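Side-chain contacts in mirolysin (Tannerella forsythia, PDB 6R7V), which is the zymogen of a pappalysin-family zinc metallopeptidase that probably cleaves proteins and is kept latent by a cysteine switch: residues Y23-D28 against F169-Q174; N87-F92 against P246-T251; E131-K136 against P177-V182; F189-S194 against Y199-T204. The protein carries 1 engineered substitution. All blocks are in the same frame, centred on the assembly; numbering follows the deposited sequence. Where two conformers were deposited one is given.

Contact 1: Y23-D28 against F169-Q174; sequences YQRITD and FPFEFQ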
loop_
_atom_site.group_PDB
_atom_site.type_symbol
_atom_site.label_atom_id
_atom_site.label_comp_id
_atom_site.label_asym_id
_atom_site.label_seq_id
_atom_site.Cartn_x
_atom_site.Cartn_y
_atom_site.Cartn_z
ATOM N N TYR A 23 -4.956 -19.434 -5.440
ATOM C CA TYR A 23 -5.163 -19.188 -6.868
ATOM C C TYR A 23 -6.662 -19.099 -7.166
ATOM O O TYR A 23 -7.100 -18.190 -7.886
ATOM C CB TYR A 23 -4.514 -20.315 -7.705
ATOM C CG TYR A 23 -4.682 -20.102 -9.192
ATOM C CD1 TYR A 23 -3.897 -19.172 -9.877
ATOM C CD2 TYR A 23 -5.692 -20.747 -9.899
ATOM C CE1 TYR A 23 -4.066 -18.951 -11.247
ATOM C CE2 TYR A 23 -5.883 -20.518 -11.258
ATOM C CZ TYR A 23 -5.075 -19.614 -11.927
ATOM O OH TYR A 23 -5.258 -19.409 -13.276
ATOM N N GLN A 24 -7.451 -20.058 -6.631
ATOM C CA GLN A 24 -8.904 -20.065 -6.828
ATOM C C GLN A 24 -9.504 -18.776 -6.241
ATOM O O GLN A 24 -10.318 -18.143 -6.917
ATOM C CB GLN A 24 -9.539 -21.316 -6.193
ATOM C CG GLN A 24 -11.060 -21.404 -6.329
ATOM C CD GLN A 24 -11.493 -21.646 -7.753
ATOM O OE1 GLN A 24 -11.193 -22.679 -8.358
ATOM N NE2 GLN A 24 -12.201 -20.691 -8.318
ATOM N N ARG A 25 -9.102 -18.385 -5.011
ATOM C CA ARG A 25 -9.610 -17.190 -4.329
ATOM C C ARG A 25 -9.314 -15.928 -5.114
ATOM O O ARG A 25 -10.179 -15.060 -5.222
ATOM C CB ARG A 25 -9.029 -17.054 -2.918
ATOM C CG ARG A 25 -9.703 -17.949 -1.887
ATOM C CD ARG A 25 -9.428 -17.445 -0.478
ATOM N NE ARG A 25 -8.646 -18.401 0.309
ATOM C CZ ARG A 25 -7.358 -18.258 0.609
ATOM N NH1 ARG A 25 -6.688 -17.186 0.204
ATOM N NH2 ARG A 25 -6.732 -19.180 1.326
ATOM N N ILE A 26 -8.106 -15.818 -5.674
ATOM C CA ILE A 26 -7.749 -14.624 -6.445
ATOM C C ILE A 26 -8.548 -14.586 -7.746
ATOM O O ILE A 26 -9.083 -13.534 -8.107
ATOM C CB ILE A 26 -6.224 -14.567 -6.697
ATOM C CG1 ILE A 26 -5.443 -14.364 -5.388
ATOM C CG2 ILE A 26 -5.886 -13.463 -7.704
ATOM C CD1 ILE A 26 -3.940 -14.780 -5.483
ATOM N N THR A 27 -8.656 -15.735 -8.436
ATOM C CA THR A 27 -9.421 -15.810 -9.679
ATOM C C THR A 27 -10.882 -15.450 -9.428
ATOM O O THR A 27 -11.436 -14.705 -10.238
ATOM C CB THR A 27 -9.279 -17.207 -10.291
ATOM O OG1 THR A 27 -7.891 -17.463 -10.483
ATOM C CG2 THR A 27 -10.018 -17.367 -11.618
ATOM N N ASP A 28 -11.496 -15.946 -8.320
ATOM C CA ASP A 28 -12.897 -15.647 -7.978
ATOM C C ASP A 28 -13.055 -14.154 -7.745
ATOM O O ASP A 28 -13.981 -13.529 -8.256
ATOM C CB ASP A 28 -13.373 -16.397 -6.714
ATOM C CG ASP A 28 -13.517 -17.903 -6.802
ATOM O OD1 ASP A 28 -13.734 -18.415 -7.919
ATOM O OD2 ASP A 28 -13.451 -18.563 -5.743
ATOM N N PHE A 169 -3.613 -8.297 1.032
ATOM C CA PHE A 169 -4.571 -7.923 0.001
ATOM C C PHE A 169 -6.023 -8.079 0.455
ATOM O O PHE A 169 -6.307 -8.964 1.277
ATOM C CB PHE A 169 -4.356 -8.814 -1.233
ATOM C CG PHE A 169 -3.115 -8.504 -2.025
ATOM C CD1 PHE A 169 -1.974 -9.286 -1.889
ATOM C CD2 PHE A 169 -3.086 -7.439 -2.909
ATOM C CE1 PHE A 169 -0.798 -8.961 -2.577
ATOM C CE2 PHE A 169 -1.926 -7.144 -3.638
ATOM C CZ PHE A 169 -0.797 -7.918 -3.481
ATOM N N PRO A 170 -6.972 -7.329 -0.161
ATOM C CA PRO A 170 -8.380 -7.438 0.246
ATOM C C PRO A 170 -8.994 -8.822 0.084
ATOM O O PRO A 170 -9.904 -9.149 0.859
ATOM C CB PRO A 170 -9.095 -6.464 -0.694
ATOM C CG PRO A 170 -8.054 -5.444 -1.052
ATOM C CD PRO A 170 -6.755 -6.185 -1.079
ATOM N N PHE A 171 -8.511 -9.655 -0.869
ATOM C CA PHE A 171 -9.113 -10.984 -1.022
ATOM C C PHE A 171 -8.862 -11.866 0.210
ATOM O O PHE A 171 -9.509 -12.910 0.360
ATOM C CB PHE A 171 -8.638 -11.715 -2.312
ATOM C CG PHE A 171 -7.295 -12.424 -2.186
ATOM C CD1 PHE A 171 -6.106 -11.734 -2.384
ATOM C CD2 PHE A 171 -7.227 -13.764 -1.841
ATOM C CE1 PHE A 171 -4.871 -12.380 -2.259
ATOM C CE2 PHE A 171 -5.987 -14.399 -1.664
ATOM C CZ PHE A 171 -4.821 -13.695 -1.866
ATOM N N GLU A 172 -7.901 -11.482 1.046
ATOM C CA GLU A 172 -7.536 -12.217 2.259
ATOM C C GLU A 172 -8.303 -11.702 3.485
ATOM O O GLU A 172 -8.151 -12.296 4.561
ATOM C CB GLU A 172 -6.012 -12.080 2.555
ATOM C CG GLU A 172 -5.079 -12.103 1.333
ATOM C CD GLU A 172 -3.579 -12.113 1.600
ATOM O OE1 GLU A 172 -2.861 -11.139 1.252
ATOM O OE2 GLU A 172 -3.118 -13.138 2.149
ATOM N N PHE A 173 -9.084 -10.595 3.358
ATOM C CA PHE A 173 -9.726 -9.998 4.533
ATOM C C PHE A 173 -10.675 -10.958 5.245
ATOM O O PHE A 173 -10.594 -11.081 6.476
ATOM C CB PHE A 173 -10.457 -8.699 4.182
ATOM C CG PHE A 173 -10.933 -7.984 5.423
ATOM C CD1 PHE A 173 -10.089 -7.131 6.115
ATOM C CD2 PHE A 173 -12.188 -8.259 5.969
ATOM C CE1 PHE A 173 -10.519 -6.478 7.268
ATOM C CE2 PHE A 173 -12.620 -7.603 7.128
ATOM C CZ PHE A 173 -11.773 -6.732 7.781
ATOM N N GLN A 174 -11.564 -11.615 4.502
ATOM C CA GLN A 174 -12.553 -12.496 5.118
ATOM C C GLN A 174 -11.877 -13.575 5.956
ATOM O O GLN A 174 -12.285 -13.763 7.108
ATOM C CB GLN A 174 -13.455 -13.100 4.036
ATOM C CG GLN A 174 -14.452 -14.163 4.546
ATOM C CD GLN A 174 -15.350 -14.678 3.449
ATOM O OE1 GLN A 174 -14.898 -15.140 2.390
ATOM N NE2 GLN A 174 -16.650 -14.630 3.687
#
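I26 and R25, neighbours on one helix, meet the ring of F171 in two quite different ways, one over its face and one at its rim. The apolar half is a CH-pi contact. I26 CG1 sits 3.6 Å from the centroid of the F171 ring and only 12° off the ring normal, so the methylene lies squarely over the middle of the face. I26 CD1 follows more loosely, 3.9 Å from F171 CZ. The opposite face of the same ring is covered by E172 CG, displaced toward the rim, and the phenyl is thus sandwiched between two aliphatic carbons. Its torsion explains the reach: with chi1 at 82°, CG of F171 stands between the backbone N and the carbonyl carbon, which swings the ring out toward the helix.

The cationic half comes from the side. R25 NH1 approaches F171 CE2 at 3.4 Å, and because guanidinium and ring are nearly coplanar, 21° apart, the meeting is edge to edge, without the overlap of a cation-pi stack. Nearer the backbone, R25 CB rests 3.9 Å from F171 CD2.

Hydrogen bonding serves the separate segments. F169 N donates to E172 OE1 at 2.9 Å, bracing the short 3-10 turn that presents F171.

In the fold, helix 20-32 lies against the loop between strands 165-167 and 182-185. K22 and W29 of that helix also touch F171, while I26 reaches M12 of helix 12-18. Two residues earlier in the loop, the ring of F169 meets that of H211, a zinc ligand on helix 203-212.

Contact 2: N87-F92 against P246-T251; sequences NTPSAF and PSFPKT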
loop_
_atom_site.group_PDB
_atom_site.type_symbol
_atom_site.label_atom_id
_atom_site.label_comp_id
_atom_site.label_asym_id
_atom_site.label_seq_id
_atom_site.Cartn_x
_atom_site.Cartn_y
_atom_site.Cartn_z
ATOM N N ASN A 87 6.681 16.255 -12.420
ATOM C CA ASN A 87 7.692 15.379 -13.032
ATOM C C ASN A 87 7.074 14.261 -13.888
ATOM O O ASN A 87 7.815 13.604 -14.628
ATOM C CB ASN A 87 8.594 14.701 -11.985
ATOM C CG ASN A 87 9.461 15.582 -11.134
ATOM O OD1 ASN A 87 9.547 16.799 -11.322
ATOM N ND2 ASN A 87 10.137 14.956 -10.168
ATOM N N THR A 88 5.756 14.000 -13.764
ATOM C CA THR A 88 5.147 12.924 -14.569
ATOM C C THR A 88 5.334 13.267 -16.051
ATOM O O THR A 88 4.977 14.387 -16.423
ATOM C CB THR A 88 3.669 12.744 -14.256
ATOM O OG1 THR A 88 3.507 12.573 -12.849
ATOM C CG2 THR A 88 3.060 11.530 -14.968
ATOM N N PRO A 89 5.935 12.399 -16.908
ATOM C CA PRO A 89 6.056 12.767 -18.345
ATOM C C PRO A 89 4.704 13.180 -18.919
ATOM O O PRO A 89 3.688 12.559 -18.578
ATOM C CB PRO A 89 6.570 11.482 -19.000
ATOM C CG PRO A 89 7.280 10.759 -17.870
ATOM C CD PRO A 89 6.436 11.031 -16.657
ATOM N N SER A 90 4.675 14.233 -19.730
ATOM C CA SER A 90 3.426 14.752 -20.307
ATOM C C SER A 90 2.638 13.661 -20.994
ATOM O O SER A 90 1.417 13.701 -20.913
ATOM C CB SER A 90 3.697 15.898 -21.273
ATOM O OG SER A 90 4.568 15.461 -22.297
ATOM N N ALA A 91 3.311 12.659 -21.622
ATOM C CA ALA A 91 2.599 11.565 -22.284
ATOM C C ALA A 91 1.787 10.693 -21.313
ATOM O O ALA A 91 0.824 10.054 -21.743
ATOM C CB ALA A 91 3.558 10.697 -23.077
ATOM N N PHE A 92 2.142 10.689 -20.018
ATOM C CA PHE A 92 1.428 9.904 -19.006
ATOM C C PHE A 92 0.616 10.778 -18.042
ATOM O O PHE A 92 -0.246 10.248 -17.325
ATOM C CB PHE A 92 2.402 9.065 -18.186
ATOM C CG PHE A 92 3.156 7.935 -18.858
ATOM C CD1 PHE A 92 2.498 7.015 -19.669
ATOM C CD2 PHE A 92 4.513 7.747 -18.613
ATOM C CE1 PHE A 92 3.192 5.936 -20.235
ATOM C CE2 PHE A 92 5.205 6.689 -19.194
ATOM C CZ PHE A 92 4.532 5.767 -19.971
ATOM N N PRO A 246 15.095 5.280 -13.693
ATOM C CA PRO A 246 15.204 5.225 -15.154
ATOM C C PRO A 246 14.979 6.576 -15.821
ATOM O O PRO A 246 14.511 7.543 -15.197
ATOM C CB PRO A 246 14.046 4.285 -15.558
ATOM C CG PRO A 246 13.780 3.467 -14.341
ATOM C CD PRO A 246 13.935 4.478 -13.228
ATOM N N SER A 247 15.307 6.635 -17.107
ATOM C CA SER A 247 15.123 7.855 -17.875
ATOM C C SER A 247 13.991 7.678 -18.866
ATOM O O SER A 247 13.855 6.624 -19.484
ATOM C CB SER A 247 16.411 8.253 -18.588
ATOM O OG SER A 247 16.276 9.535 -19.186
ATOM N N PHE A 248 13.156 8.678 -18.963
ATOM C CA PHE A 248 12.027 8.625 -19.881
ATOM C C PHE A 248 12.459 8.919 -21.315
ATOM O O PHE A 248 13.182 9.898 -21.541
ATOM C CB PHE A 248 10.938 9.633 -19.480
ATOM C CG PHE A 248 9.782 9.680 -20.450
ATOM C CD1 PHE A 248 8.749 8.751 -20.371
ATOM C CD2 PHE A 248 9.744 10.629 -21.467
ATOM C CE1 PHE A 248 7.701 8.771 -21.289
ATOM C CE2 PHE A 248 8.679 10.657 -22.376
ATOM C CZ PHE A 248 7.663 9.728 -22.273
ATOM N N PRO A 249 11.939 8.173 -22.318
ATOM C CA PRO A 249 11.096 6.973 -22.200
ATOM C C PRO A 249 11.912 5.695 -22.025
ATOM O O PRO A 249 13.061 5.600 -22.510
ATOM C CB PRO A 249 10.347 6.953 -23.541
ATOM C CG PRO A 249 11.301 7.581 -24.526
ATOM C CD PRO A 249 12.221 8.501 -23.733
ATOM N N LYS A 250 11.337 4.712 -21.300
ATOM C CA LYS A 250 11.965 3.396 -21.177
ATOM C C LYS A 250 11.043 2.379 -21.838
ATOM O O LYS A 250 9.922 2.198 -21.393
ATOM C CB LYS A 250 12.272 3.009 -19.721
ATOM C CG LYS A 250 13.090 1.702 -19.651
ATOM C CD LYS A 250 13.611 1.381 -18.276
ATOM C CE LYS A 250 14.313 0.034 -18.276
ATOM N NZ LYS A 250 14.782 -0.310 -16.905
ATOM N N THR A 251 11.492 1.738 -22.907
ATOM C CA THR A 251 10.661 0.737 -23.572
ATOM C C THR A 251 11.162 -0.657 -23.175
ATOM O O THR A 251 12.258 -0.780 -22.624
ATOM C CB THR A 251 10.711 0.954 -25.099
ATOM O OG1 THR A 251 12.051 0.758 -25.540
ATOM C CG2 THR A 251 10.249 2.342 -25.524
#
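F248 lays its side chain across P89, which most of its carbons meet, the outer ones also reaching F92 and A91. CB comes first, 4.2 Å from P89 CG. With CG anti to the backbone N (chi1 176°), the ring projects from the loop, and F248 CD1 makes the nearest approach of the contact, 3.5 Å from P89 CG. The ring lies flat under the proline: P89 CB stands 3.7 Å from the F248 centroid, 9° off the normal, in a CH-pi contact over the face. P249 CB covers the opposite face, and since the F248-P249 peptide bond is cis, this is the aromatic-proline stacking often seen beside cis prolines. The loop carrying both residues links the short parallel strands 243-244 and 269-270, and at its start C245 forms a disulfide with C274. Further out, F248 CE1 meets F92 CE2 at 3.9 Å; the two rings are steeply inclined, their planes 75° apart. F248 CZ, still 3.9 Å from P89 CB, also comes within 4.3 Å of A91 CB. P89, A91 and F92 are brought together by a tight turn in which F92 N bonds to P89 O, and A91 and F92 also touch P259 and M262, respectively.

Contact 3: E131-K136 against P177-V182; sequences EMDNVK and PNTDGV
Ahead of T179, whose side chain rests against both D133 and K136, the carbonyl of N178 is joined to that of K136 by a bridging water that donates to both oxygens. T179 itself carries the direct contact. Its CB lies 3.5 Å from D133 OD2 and 3.8 Å from K136 CD, while its hydroxyl bonds to Q168. The T179 carbonyl then receives K136 NZ at 2.8 Å, approached within the carbonyl plane. The lysine gets there by running fully extended beyond CG, so that its ammonium can be gripped by three partners: T179 O, a water, and D133 OD1, 3.0 Å from NZ in a salt bridge that meets the carboxylate from above its plane. Y166 also bonds to D133 OD1, a second restraint on this buried acid. All this happens where a loop feeds strand 182-185 of the central mixed sheet, and W155 and V183 touch the lysine's side chain. D180 points its CB away from the 131-136 segment, and its carboxylate forms a salt bridge with R297. G181 O then accepts a bond from the same water to which K136 NZ donates. V182 begins the strand, pairing with the backbone of strand 152-157.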
loop_
_atom_site.group_PDB
_atom_site.type_symbol
_atom_site.label_atom_id
_atom_site.label_comp_id
_atom_site.label_asym_id
_atom_site.label_seq_id
_atom_site.Cartn_x
_atom_site.Cartn_y
_atom_site.Cartn_z
ATOM N N GLU A 131 6.626 -13.910 6.962
ATOM C CA GLU A 131 6.138 -15.290 6.994
ATOM C C GLU A 131 5.306 -15.594 8.251
ATOM O O GLU A 131 4.240 -16.205 8.144
ATOM C CB GLU A 131 7.335 -16.255 6.901
ATOM C CG GLU A 131 8.121 -16.141 5.597
ATOM C CD GLU A 131 9.008 -14.928 5.375
ATOM O OE1 GLU A 131 9.452 -14.309 6.369
ATOM O OE2 GLU A 131 9.270 -14.604 4.193
ATOM N N MET A 132 5.779 -15.147 9.429
ATOM C CA MET A 132 5.107 -15.355 10.710
ATOM C C MET A 132 4.025 -14.317 10.997
ATOM O O MET A 132 3.122 -14.596 11.798
ATOM C CB MET A 132 6.131 -15.299 11.860
ATOM C CG MET A 132 7.145 -16.428 11.851
ATOM S SD MET A 132 8.385 -16.259 13.170
ATOM C CE MET A 132 7.343 -16.485 14.641
ATOM N N ASP A 133 4.150 -13.088 10.421
ATOM C CA ASP A 133 3.260 -11.945 10.731
ATOM C C ASP A 133 3.354 -11.627 12.232
ATOM O O ASP A 133 2.409 -11.116 12.843
ATOM C CB ASP A 133 1.788 -12.244 10.330
ATOM C CG ASP A 133 1.271 -11.492 9.123
ATOM O OD1 ASP A 133 1.903 -10.479 8.737
ATOM O OD2 ASP A 133 0.242 -11.904 8.576
ATOM N N ASN A 134 4.514 -11.921 12.841
ATOM C CA ASN A 134 4.657 -11.758 14.279
ATOM C C ASN A 134 4.551 -10.295 14.759
ATOM O O ASN A 134 4.219 -10.070 15.932
ATOM C CB ASN A 134 5.935 -12.423 14.826
ATOM C CG ASN A 134 7.261 -12.148 14.121
ATOM O OD1 ASN A 134 7.329 -11.690 12.972
ATOM N ND2 ASN A 134 8.365 -12.464 14.806
ATOM N N VAL A 135 4.766 -9.300 13.868
ATOM C CA VAL A 135 4.650 -7.904 14.336
ATOM C C VAL A 135 3.178 -7.567 14.673
ATOM O O VAL A 135 2.904 -6.586 15.370
ATOM C CB VAL A 135 5.244 -6.911 13.279
ATOM C CG1 VAL A 135 4.295 -6.721 12.088
ATOM C CG2 VAL A 135 5.557 -5.551 13.906
ATOM N N LYS A 136 2.239 -8.383 14.163
ATOM C CA LYS A 136 0.816 -8.098 14.296
ATOM C C LYS A 136 0.192 -8.783 15.490
ATOM O O LYS A 136 -1.029 -8.698 15.671
ATOM C CB LYS A 136 0.089 -8.542 13.005
ATOM C CG LYS A 136 0.655 -7.875 11.770
ATOM C CD LYS A 136 -0.106 -8.307 10.528
ATOM C CE LYS A 136 0.458 -7.611 9.297
ATOM N NZ LYS A 136 -0.012 -8.240 8.027
ATOM N N PRO A 177 -8.838 -11.611 8.988
ATOM C CA PRO A 177 -9.176 -10.230 9.344
ATOM C C PRO A 177 -8.222 -9.558 10.314
ATOM O O PRO A 177 -7.973 -8.369 10.188
ATOM C CB PRO A 177 -10.576 -10.356 9.964
ATOM C CG PRO A 177 -10.691 -11.790 10.400
ATOM C CD PRO A 177 -9.935 -12.545 9.349
ATOM N N ASN A 178 -7.672 -10.320 11.240
ATOM C CA ASN A 178 -6.820 -9.732 12.276
ATOM C C ASN A 178 -5.396 -9.402 11.800
ATOM O O ASN A 178 -4.655 -8.731 12.551
ATOM C CB ASN A 178 -6.748 -10.633 13.521
ATOM C CG ASN A 178 -8.033 -11.298 13.939
ATOM O OD1 ASN A 178 -9.013 -10.646 14.291
ATOM N ND2 ASN A 178 -8.042 -12.625 13.935
ATOM N N THR A 179 -5.014 -9.776 10.569
ATOM C CA THR A 179 -3.677 -9.416 10.048
ATOM C C THR A 179 -3.793 -8.457 8.854
ATOM O O THR A 179 -2.773 -8.114 8.235
ATOM C CB THR A 179 -2.897 -10.679 9.683
ATOM O OG1 THR A 179 -3.687 -11.524 8.840
ATOM C CG2 THR A 179 -2.432 -11.428 10.897
ATOM N N ASP A 180 -5.003 -7.921 8.610
ATOM C CA ASP A 180 -5.190 -6.960 7.544
ATOM C C ASP A 180 -4.476 -5.643 7.877
ATOM O O ASP A 180 -4.476 -5.196 9.034
ATOM C CB ASP A 180 -6.680 -6.711 7.265
ATOM C CG ASP A 180 -6.895 -5.758 6.100
ATOM O OD1 ASP A 180 -6.347 -6.023 5.006
ATOM O OD2 ASP A 180 -7.538 -4.731 6.305
ATOM N N GLY A 181 -3.790 -5.073 6.888
ATOM C CA GLY A 181 -3.040 -3.848 7.083
ATOM C C GLY A 181 -1.721 -3.901 6.372
ATOM O O GLY A 181 -1.533 -4.720 5.438
ATOM N N VAL A 182 -0.804 -2.992 6.787
ATOM C CA VAL A 182 0.491 -2.892 6.111
ATOM C C VAL A 182 1.607 -2.762 7.120
ATOM O O VAL A 182 1.407 -2.283 8.253
ATOM C CB VAL A 182 0.576 -1.767 5.037
ATOM C CG1 VAL A 182 -0.555 -1.877 4.004
ATOM C CG2 VAL A 182 0.598 -0.378 5.661
HETATM O O HOH W 1 0.620 -6.556 5.969
HETATM O O HOH W 2 -3.630 -8.568 15.112
#

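Contact 4: F189-S194 against Y199-T204; sequences FGRDGS and YDKGRT
D192 and K201 form the salt bridge that ties this loop together: K201 NZ donates to D192 OD1 at 2.7 Å, meeting the oxygen at its syn lone pair. A water completes a small ring, donating to D192 OD2 and accepting from K201 NZ. The lysine chain is bent at chi2 (-66°), which brings its ammonium back toward the acid although its CB starts out in the other direction. D200 OD2 lies 4.5 Å from D192 OD1, a like-charge proximity that the lysine probably eases.

Backbone bonding comes next. D192 N donates to D200 O at 2.8 Å along a nearly straight line (174°), and R191 CA adds a CA-H...O contact of 3.5 Å to the same oxygen. G202 N donates to a water lodged between the two segments. Another water links R191 NH1 to K201 O, while the arginine's main anchor is a salt bridge to E76 on helix 64-77.

Packing is lighter: R191 CG rests 4.1 Å from K201 CA. G202, at a positive phi, is the N-cap of helix 203-212. That helix carries H207 and H211 which, with H217 just beyond, form the three-histidine zinc site characteristic of metzincins.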
loop_
_atom_site.group_PDB
_atom_site.type_symbol
_atom_site.label_atom_id
_atom_site.label_comp_id
_atom_site.label_asym_id
_atom_site.label_seq_id
_atom_site.Cartn_x
_atom_site.Cartn_y
_atom_site.Cartn_z
ATOM N N PHE A 189 10.139 4.911 6.632
ATOM C CA PHE A 189 8.842 5.422 7.027
ATOM C C PHE A 189 8.942 6.908 7.174
ATOM O O PHE A 189 9.861 7.408 7.842
ATOM C CB PHE A 189 8.359 4.763 8.341
ATOM C CG PHE A 189 6.879 4.864 8.580
ATOM C CD1 PHE A 189 6.360 5.813 9.454
ATOM C CD2 PHE A 189 5.988 4.066 7.866
ATOM C CE1 PHE A 189 4.980 5.904 9.664
ATOM C CE2 PHE A 189 4.615 4.178 8.062
ATOM C CZ PHE A 189 4.122 5.059 8.995
ATOM N N GLY A 190 8.011 7.616 6.554
ATOM C CA GLY A 190 8.046 9.072 6.595
ATOM C C GLY A 190 8.965 9.666 5.555
ATOM O O GLY A 190 9.659 8.949 4.814
ATOM N N ARG A 191 8.971 10.997 5.482
ATOM C CA ARG A 191 9.754 11.714 4.476
ATOM C C ARG A 191 10.911 12.454 5.115
ATOM O O ARG A 191 10.702 13.177 6.092
ATOM C CB ARG A 191 8.833 12.688 3.734
ATOM C CG ARG A 191 9.574 13.545 2.703
ATOM C CD ARG A 191 8.620 14.031 1.614
ATOM N NE ARG A 191 7.599 14.931 2.166
ATOM C CZ ARG A 191 6.523 15.320 1.485
ATOM N NH1 ARG A 191 6.305 14.864 0.259
ATOM N NH2 ARG A 191 5.646 16.144 2.037
ATOM N N ASP A 192 12.125 12.313 4.537
ATOM C CA ASP A 192 13.337 12.978 5.046
ATOM C C ASP A 192 13.511 12.551 6.529
ATOM O O ASP A 192 13.170 11.412 6.860
ATOM C CB ASP A 192 13.276 14.515 4.809
ATOM C CG ASP A 192 13.033 14.886 3.349
ATOM O OD1 ASP A 192 13.391 14.080 2.458
ATOM O OD2 ASP A 192 12.495 15.994 3.094
ATOM N N GLY A 193 14.029 13.421 7.403
ATOM C CA GLY A 193 14.208 13.045 8.799
ATOM C C GLY A 193 15.052 11.802 8.964
ATOM O O GLY A 193 16.152 11.722 8.406
ATOM N N SER A 194 14.510 10.811 9.698
ATOM C CA SER A 194 15.206 9.555 9.962
ATOM C C SER A 194 15.142 8.559 8.809
ATOM O O SER A 194 15.830 7.529 8.860
ATOM C CB SER A 194 14.651 8.885 11.217
ATOM O OG SER A 194 13.260 8.611 11.098
ATOM N N TYR A 199 15.024 5.462 -0.221
ATOM C CA TYR A 199 13.614 5.231 0.079
ATOM C C TYR A 199 13.257 6.118 1.259
ATOM O O TYR A 199 12.985 5.660 2.371
ATOM C CB TYR A 199 13.323 3.723 0.311
ATOM C CG TYR A 199 13.861 2.866 -0.811
ATOM C CD1 TYR A 199 13.245 2.848 -2.058
ATOM C CD2 TYR A 199 15.005 2.092 -0.636
ATOM C CE1 TYR A 199 13.753 2.091 -3.103
ATOM C CE2 TYR A 199 15.516 1.315 -1.674
ATOM C CZ TYR A 199 14.885 1.318 -2.906
ATOM O OH TYR A 199 15.374 0.547 -3.936
ATOM N N ASP A 200 13.338 7.434 1.012
ATOM C CA ASP A 200 13.200 8.464 2.039
ATOM C C ASP A 200 12.142 9.514 1.702
ATOM O O ASP A 200 12.178 10.599 2.271
ATOM C CB ASP A 200 14.549 9.160 2.290
ATOM C CG ASP A 200 15.137 9.842 1.065
ATOM O OD1 ASP A 200 14.699 9.522 -0.081
ATOM O OD2 ASP A 200 16.083 10.633 1.233
ATOM N N LYS A 201 11.183 9.195 0.796
ATOM C CA LYS A 201 10.115 10.149 0.492
ATOM C C LYS A 201 8.742 9.570 0.841
ATOM O O LYS A 201 7.723 10.147 0.440
ATOM C CB LYS A 201 10.153 10.624 -0.979
ATOM C CG LYS A 201 11.489 11.225 -1.424
ATOM C CD LYS A 201 11.744 12.519 -0.683
ATOM C CE LYS A 201 13.059 13.186 -1.035
ATOM N NZ LYS A 201 13.190 14.423 -0.241
ATOM N N GLY A 202 8.724 8.490 1.636
ATOM C CA GLY A 202 7.480 7.892 2.109
ATOM C C GLY A 202 6.734 7.081 1.079
ATOM O O GLY A 202 5.562 6.733 1.316
ATOM N N ARG A 203 7.401 6.708 -0.040
ATOM C CA ARG A 203 6.673 5.955 -1.067
ATOM C C ARG A 203 6.602 4.458 -0.788
ATOM O O ARG A 203 5.828 3.772 -1.443
ATOM C CB ARG A 203 7.232 6.211 -2.481
ATOM C CG ARG A 203 6.505 7.327 -3.205
ATOM C CD ARG A 203 6.640 8.694 -2.540
ATOM N NE ARG A 203 5.750 9.661 -3.187
ATOM C CZ ARG A 203 6.135 10.490 -4.149
ATOM N NH1 ARG A 203 7.385 10.455 -4.608
ATOM N NH2 ARG A 203 5.264 11.328 -4.697
ATOM N N THR A 204 7.390 3.917 0.132
ATOM C CA THR A 204 7.242 2.504 0.490
ATOM C C THR A 204 5.808 2.311 1.018
ATOM O O THR A 204 5.109 1.362 0.630
ATOM C CB THR A 204 8.317 2.051 1.491
ATOM O OG1 THR A 204 9.598 2.258 0.883
ATOM C CG2 THR A 204 8.173 0.592 1.863
HETATM O O HOH W 3 10.494 6.856 3.307
HETATM O O HOH W 4 6.974 12.384 -1.094
HETATM O O HOH W 5 11.538 16.635 0.643
#

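Overall arrangement
Side chains of contacts 1, 3 and 4 come to about 13 to 14 Å from the zinc, whereas F92 of contact 2 lies about 11 Å from a calcium. Contacts 1 and 3 touch, through F173 and D180, because both draw on the connection between strands 165-167 and 182-185. Contact 4 follows later in the chain, after strand 182-185, its centre about 30 Å from that of contact 1, and opens into the zinc-binding helix 203-212. Contact 2 is remote, its centre about 23 Å from that of contact 4, yet its chain loop encloses contacts 3 and 4. Contact 1 alone uses the N-terminal helices that follow C6, the zinc-bound switch cysteine, consistent with docking of the pro-segment.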